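Local coordinates for protein cellulosomal scaffoldin (PDB 4WI0) that serves as a cellulosomal scaffoldin whose C-terminal X module and dockerin, the part described here, bind a type II cohesin, and probably hydrolyses cellulose through a separate catalytic domain, at residues Thr17-Pro20 with Ile21-Gly25; Phe116-Ser119 with Ser120-Lys124. The protein carries 1 engineered substitution. One frame throughout, in Å; residues are numbered along the deposited sequence.

Interaction 1 of 2, residues Thr17-Pro20 with Ile21-Gly25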
loop_
_atom_site.group_PDB
_atom_site.type_symbol
_atom_site.label_atom_id
_atom_site.label_comp_id
_atom_site.label_asym_id
_atom_site.label_seq_id
_atom_site.Cartn_x
_atom_site.Cartn_y
_atom_site.Cartn_z
ATOM N N THR B 17 3.409 -5.999 -16.852
ATOM C CA THR B 17 3.903 -7.240 -16.267
ATOM C C THR B 17 2.898 -7.833 -15.271
ATOM O O THR B 17 2.744 -9.048 -15.200
ATOM C CB THR B 17 5.274 -7.046 -15.570
ATOM O OG1 THR B 17 5.088 -6.455 -14.278
ATOM C CG2 THR B 17 6.199 -6.168 -16.405
ATOM N N THR B 18 2.222 -6.982 -14.499
ATOM C CA THR B 18 1.326 -7.461 -13.438
ATOM C C THR B 18 -0.110 -7.716 -13.908
ATOM O O THR B 18 -0.779 -8.580 -13.357
ATOM C CB THR B 18 1.257 -6.488 -12.238
ATOM O OG1 THR B 18 0.638 -5.261 -12.638
ATOM C CG2 THR B 18 2.645 -6.202 -11.679
ATOM N N ALA B 19 -0.586 -6.955 -14.893
ATOM C CA ALA B 19 -1.978 -7.055 -15.349
ATOM C C ALA B 19 -2.422 -8.485 -15.722
ATOM O O ALA B 19 -3.438 -8.964 -15.204
ATOM C CB ALA B 19 -2.236 -6.088 -16.495
ATOM N N PRO B 20 -1.668 -9.173 -16.602
ATOM C CA PRO B 20 -2.028 -10.546 -16.990
ATOM C C PRO B 20 -2.145 -11.553 -15.839
ATOM O O PRO B 20 -2.889 -12.527 -15.960
ATOM C CB PRO B 20 -0.897 -10.958 -17.948
ATOM C CG PRO B 20 0.175 -9.938 -17.783
ATOM C CD PRO B 20 -0.527 -8.680 -17.393
ATOM N N ILE B 21 -1.418 -11.335 -14.746
ATOM C CA ILE B 21 -1.558 -12.199 -13.561
ATOM C C ILE B 21 -2.785 -11.798 -12.731
ATOM O O ILE B 21 -3.576 -12.660 -12.355
ATOM C CB ILE B 21 -0.274 -12.281 -12.670
ATOM C CG1 ILE B 21 -0.622 -12.753 -11.249
ATOM C CG2 ILE B 21 0.463 -10.954 -12.572
ATOM C CD1 ILE B 21 0.574 -13.113 -10.392
ATOM N N VAL B 22 -2.952 -10.507 -12.456
ATOM C CA VAL B 22 -4.052 -10.052 -11.577
ATOM C C VAL B 22 -5.438 -10.014 -12.231
ATOM O O VAL B 22 -6.448 -10.039 -11.520
ATOM C CB VAL B 22 -3.776 -8.672 -10.938
ATOM C CG1 VAL B 22 -2.480 -8.705 -10.144
ATOM C CG2 VAL B 22 -3.747 -7.563 -11.980
ATOM N N LYS B 23 -5.493 -9.940 -13.562
ATOM C CA LYS B 23 -6.781 -9.955 -14.277
ATOM C C LYS B 23 -7.344 -11.360 -14.488
ATOM O O LYS B 23 -8.550 -11.523 -14.677
ATOM C CB LYS B 23 -6.674 -9.249 -15.621
ATOM C CG LYS B 23 -6.660 -7.740 -15.517
ATOM C CD LYS B 23 -6.596 -7.128 -16.902
ATOM C CE LYS B 23 -6.399 -5.626 -16.846
ATOM N NZ LYS B 23 -6.170 -5.094 -18.214
ATOM N N ALA B 24 -6.472 -12.358 -14.454
ATOM C CA ALA B 24 -6.865 -13.746 -14.608
ATOM C C ALA B 24 -7.348 -14.323 -13.288
ATOM O O ALA B 24 -7.000 -13.820 -12.216
ATOM C CB ALA B 24 -5.692 -14.562 -15.124
ATOM N N GLY B 25 -8.153 -15.377 -13.381
ATOM C CA GLY B 25 -8.496 -16.194 -12.230
ATOM C C GLY B 25 -9.756 -15.823 -11.473
ATOM O O GLY B 25 -10.044 -16.439 -10.455
#

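Interaction 2 of 2, residues Phe116-Ser119 with Ser120-Lys124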
loop_
_atom_site.group_PDB
_atom_site.type_symbol
_atom_site.label_atom_id
_atom_site.label_comp_id
_atom_site.label_asym_id
_atom_site.label_seq_id
_atom_site.Cartn_x
_atom_site.Cartn_y
_atom_site.Cartn_z
ATOM N N PHE B 116 5.192 -7.410 6.125
ATOM C CA PHE B 116 5.396 -6.062 5.612
ATOM C C PHE B 116 6.864 -5.783 5.292
ATOM O O PHE B 116 7.758 -6.176 6.034
ATOM C CB PHE B 116 4.900 -5.010 6.597
ATOM C CG PHE B 116 4.794 -3.631 6.004
ATOM C CD1 PHE B 116 3.782 -3.328 5.099
ATOM C CD2 PHE B 116 5.702 -2.631 6.345
ATOM C CE1 PHE B 116 3.677 -2.058 4.546
ATOM C CE2 PHE B 116 5.600 -1.361 5.789
ATOM C CZ PHE B 116 4.586 -1.077 4.889
ATOM N N ASN B 117 7.077 -5.076 4.188
ATOM C CA ASN B 117 8.415 -4.732 3.703
ATOM C C ASN B 117 9.252 -5.955 3.333
ATOM O O ASN B 117 10.383 -6.102 3.782
ATOM C CB ASN B 117 9.171 -3.846 4.706
ATOM C CG ASN B 117 10.383 -3.159 4.082
ATOM O OD1 ASN B 117 11.477 -3.114 4.664
ATOM N ND2 ASN B 117 10.192 -2.616 2.896
ATOM N N THR B 118 8.688 -6.827 2.505
ATOM C CA THR B 118 9.426 -7.977 1.987
ATOM C C THR B 118 9.295 -8.022 0.482
ATOM O O THR B 118 8.377 -7.437 -0.081
ATOM C CB THR B 118 8.910 -9.312 2.568
ATOM O OG1 THR B 118 7.510 -9.437 2.303
ATOM C CG2 THR B 118 9.152 -9.384 4.075
ATOM N N SER B 119 10.236 -8.698 -0.167
ATOM C CA SER B 119 10.127 -8.984 -1.590
ATOM C C SER B 119 10.118 -10.497 -1.803
ATOM O O SER B 119 10.397 -11.267 -0.885
ATOM C CB SER B 119 11.269 -8.314 -2.368
ATOM O OG SER B 119 12.511 -8.846 -1.979
ATOM N N SER B 120 9.815 -10.911 -3.025
ATOM C CA SER B 120 9.541 -12.316 -3.338
ATOM C C SER B 120 10.655 -13.318 -2.995
ATOM O O SER B 120 10.368 -14.502 -2.802
ATOM C CB SER B 120 9.132 -12.455 -4.812
ATOM O OG SER B 120 9.977 -11.696 -5.656
ATOM N N THR B 121 11.906 -12.855 -2.918
ATOM C CA THR B 121 13.040 -13.712 -2.543
ATOM C C THR B 121 13.137 -13.980 -1.034
ATOM O O THR B 121 13.809 -14.919 -0.614
ATOM C CB THR B 121 14.380 -13.112 -3.005
ATOM O OG1 THR B 121 14.586 -11.838 -2.377
ATOM C CG2 THR B 121 14.399 -12.943 -4.511
ATOM N N ASP B 122 12.481 -13.155 -0.222
ATOM C CA ASP B 122 12.467 -13.361 1.226
ATOM C C ASP B 122 11.610 -14.577 1.561
ATOM O O ASP B 122 10.575 -14.798 0.937
ATOM C CB ASP B 122 11.921 -12.125 1.950
ATOM C CG ASP B 122 12.820 -10.911 1.790
ATOM O OD1 ASP B 122 14.062 -11.058 1.884
ATOM O OD2 ASP B 122 12.286 -9.810 1.573
ATOM N N ALA B 123 12.049 -15.360 2.546
ATOM C CA ALA B 123 11.278 -16.510 3.031
ATOM C C ALA B 123 9.941 -16.085 3.649
ATOM O O ALA B 123 8.941 -16.792 3.521
ATOM C CB ALA B 123 12.094 -17.301 4.044
ATOM N N LYS B 124 9.932 -14.931 4.309
ATOM C CA LYS B 124 8.726 -14.405 4.954
ATOM C C LYS B 124 7.648 -13.923 3.972
ATOM O O LYS B 124 6.477 -13.825 4.331
ATOM C CB LYS B 124 9.108 -13.268 5.902
ATOM C CG LYS B 124 7.942 -12.662 6.649
ATOM C CD LYS B 124 8.416 -11.713 7.730
ATOM C CE LYS B 124 8.814 -12.455 8.989
ATOM N NZ LYS B 124 9.179 -11.478 10.048
HETATM O O HOH W 1 13.933 -8.280 0.196
#

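Interaction 1 of 2, residues Thr17-Pro20 with Ile21-Gly25
Ala-19 and Lys-23 meet across one turn of a very short helix, and their pairing illustrates how backbone bonds and local side-chain packing share the work in such a turn. Among the backbone bonds, Lys-23 N donates to Ala-19 O at 2.8 Å, with an N-H...O angle of 153° and the donor nearly in line with the C=O bond. One step earlier, Val-22 N reaches Thr-18 O at 3.0 Å, and a weak bond from Ile-21 N points at the same oxygen. Both bonds to Thr-18 O are less certain, because Ile-21 CG2 is modelled too close to it. Pro-20 brings no N-H to the helix, which a residue in its first turn can do without.

The side-chain contacts are three or four residues apart, and most set carbon atoms against backbone carbonyl oxygens. Lys-23 CB lies 3.3 Å from Ala-19 O. With CG anti to the carbonyl carbon (chi1 -77°) and the chain extended beyond it, the lysine runs back along the helix and brings CE to 4.2 Å from Ala-19 CB, a contact of carbon on carbon. Val-22 CG2, set between its own backbone N and carbonyl carbon, sits 3.5 Å from Ala-19 O, which is thus flanked by Lys-23 CB and CG and by this methyl. Ala-24 CB rests 3.6 Å from Pro-20 O.

The Thr-18 hydroxyl, OG1, is hydrogen-bonded to the backbone N of Thr-15, while its side chain lies about 4 Å from that of the calcium ligand Asp-134 in the dockerin. Val-22 and Lys-23 lean on strand 2-10 through Pro-10. Gly-25 is backbone-bonded to Thr-39, beside the end of strand 34-38, just before the chain enters strand 27-31.

Interaction 2 of 2, residues Phe116-Ser119 with Ser120-Lys124
Asp-122 folds its carboxylate back over Ser-119, and the two residues are joined by a reciprocal pair of bonds at the ends of a tight turn. Ser-119 N donates to Asp-122 OD2 at 2.9 Å and 167°, approaching on the anti side of the carboxylate and 29° out of its plane. In return, Asp-122 N reaches Ser-119 O, also at 2.9 Å. With CG anti to its own carbonyl carbon (chi1 -65°), Asp-122 holds OD2 where it also packs against Thr-118, 3.4 Å from that residue's CA. The Thr-118 hydroxyl donates to the carbonyl O of Ala-115, just before Phe-116.

The other side is looser and wetter. A water donates to Asp-122 OD2 at 2.6 Å and is hydrogen-bonded to Ser-119 OG at 2.7 Å, bridging the two side chains. OD2 is therefore gripped by both a backbone N-H and a water, which probably helps keep the carboxylate ionised. Ser-120 and Thr-121, at the apex, are exposed, and the CB methylene of Lys-124 comes no nearer than 4.3 Å to the CG2 methyl of Thr-118. Nearby, Phe-116, Asn-117 and Ser-119 pack against another protein chain of the assembly.

Residues Ser-119 to Asp-122 form a type I beta turn, its closing backbone bond supplemented by the aspartate side chain. Asn-117 and Thr-118, facing Ile-137, make a G1 beta bulge. The short pairing of strands 118-119 and 136-137 lies by the second calcium-binding loop (Asp-130 to Asp-141) of the dockerin, a module of the EF-hand clan, and the turn opens the connection leading to that loop.

In the fold
Followed from the N terminus, the chain leaves strand 2-10, turns through the helix of interaction 1, and enters the antiparallel sheet that begins with strand 27-31. Interaction 2 comes much later, after helix 106-113, where it turns the chain out of strand 118-119 towards the loop that carries calcium ligands. The two contacts are in series, neither nested nor crossing, with centres about 20 Å apart and nearest atoms about 10 Å apart. Interaction 1 belongs to the carboxypeptidase regulatory-like part and interaction 2 to the dockerin. Each approaches the calcium loop 130-141 from a different module, one from the regulatory-like module and one from within the dockerin.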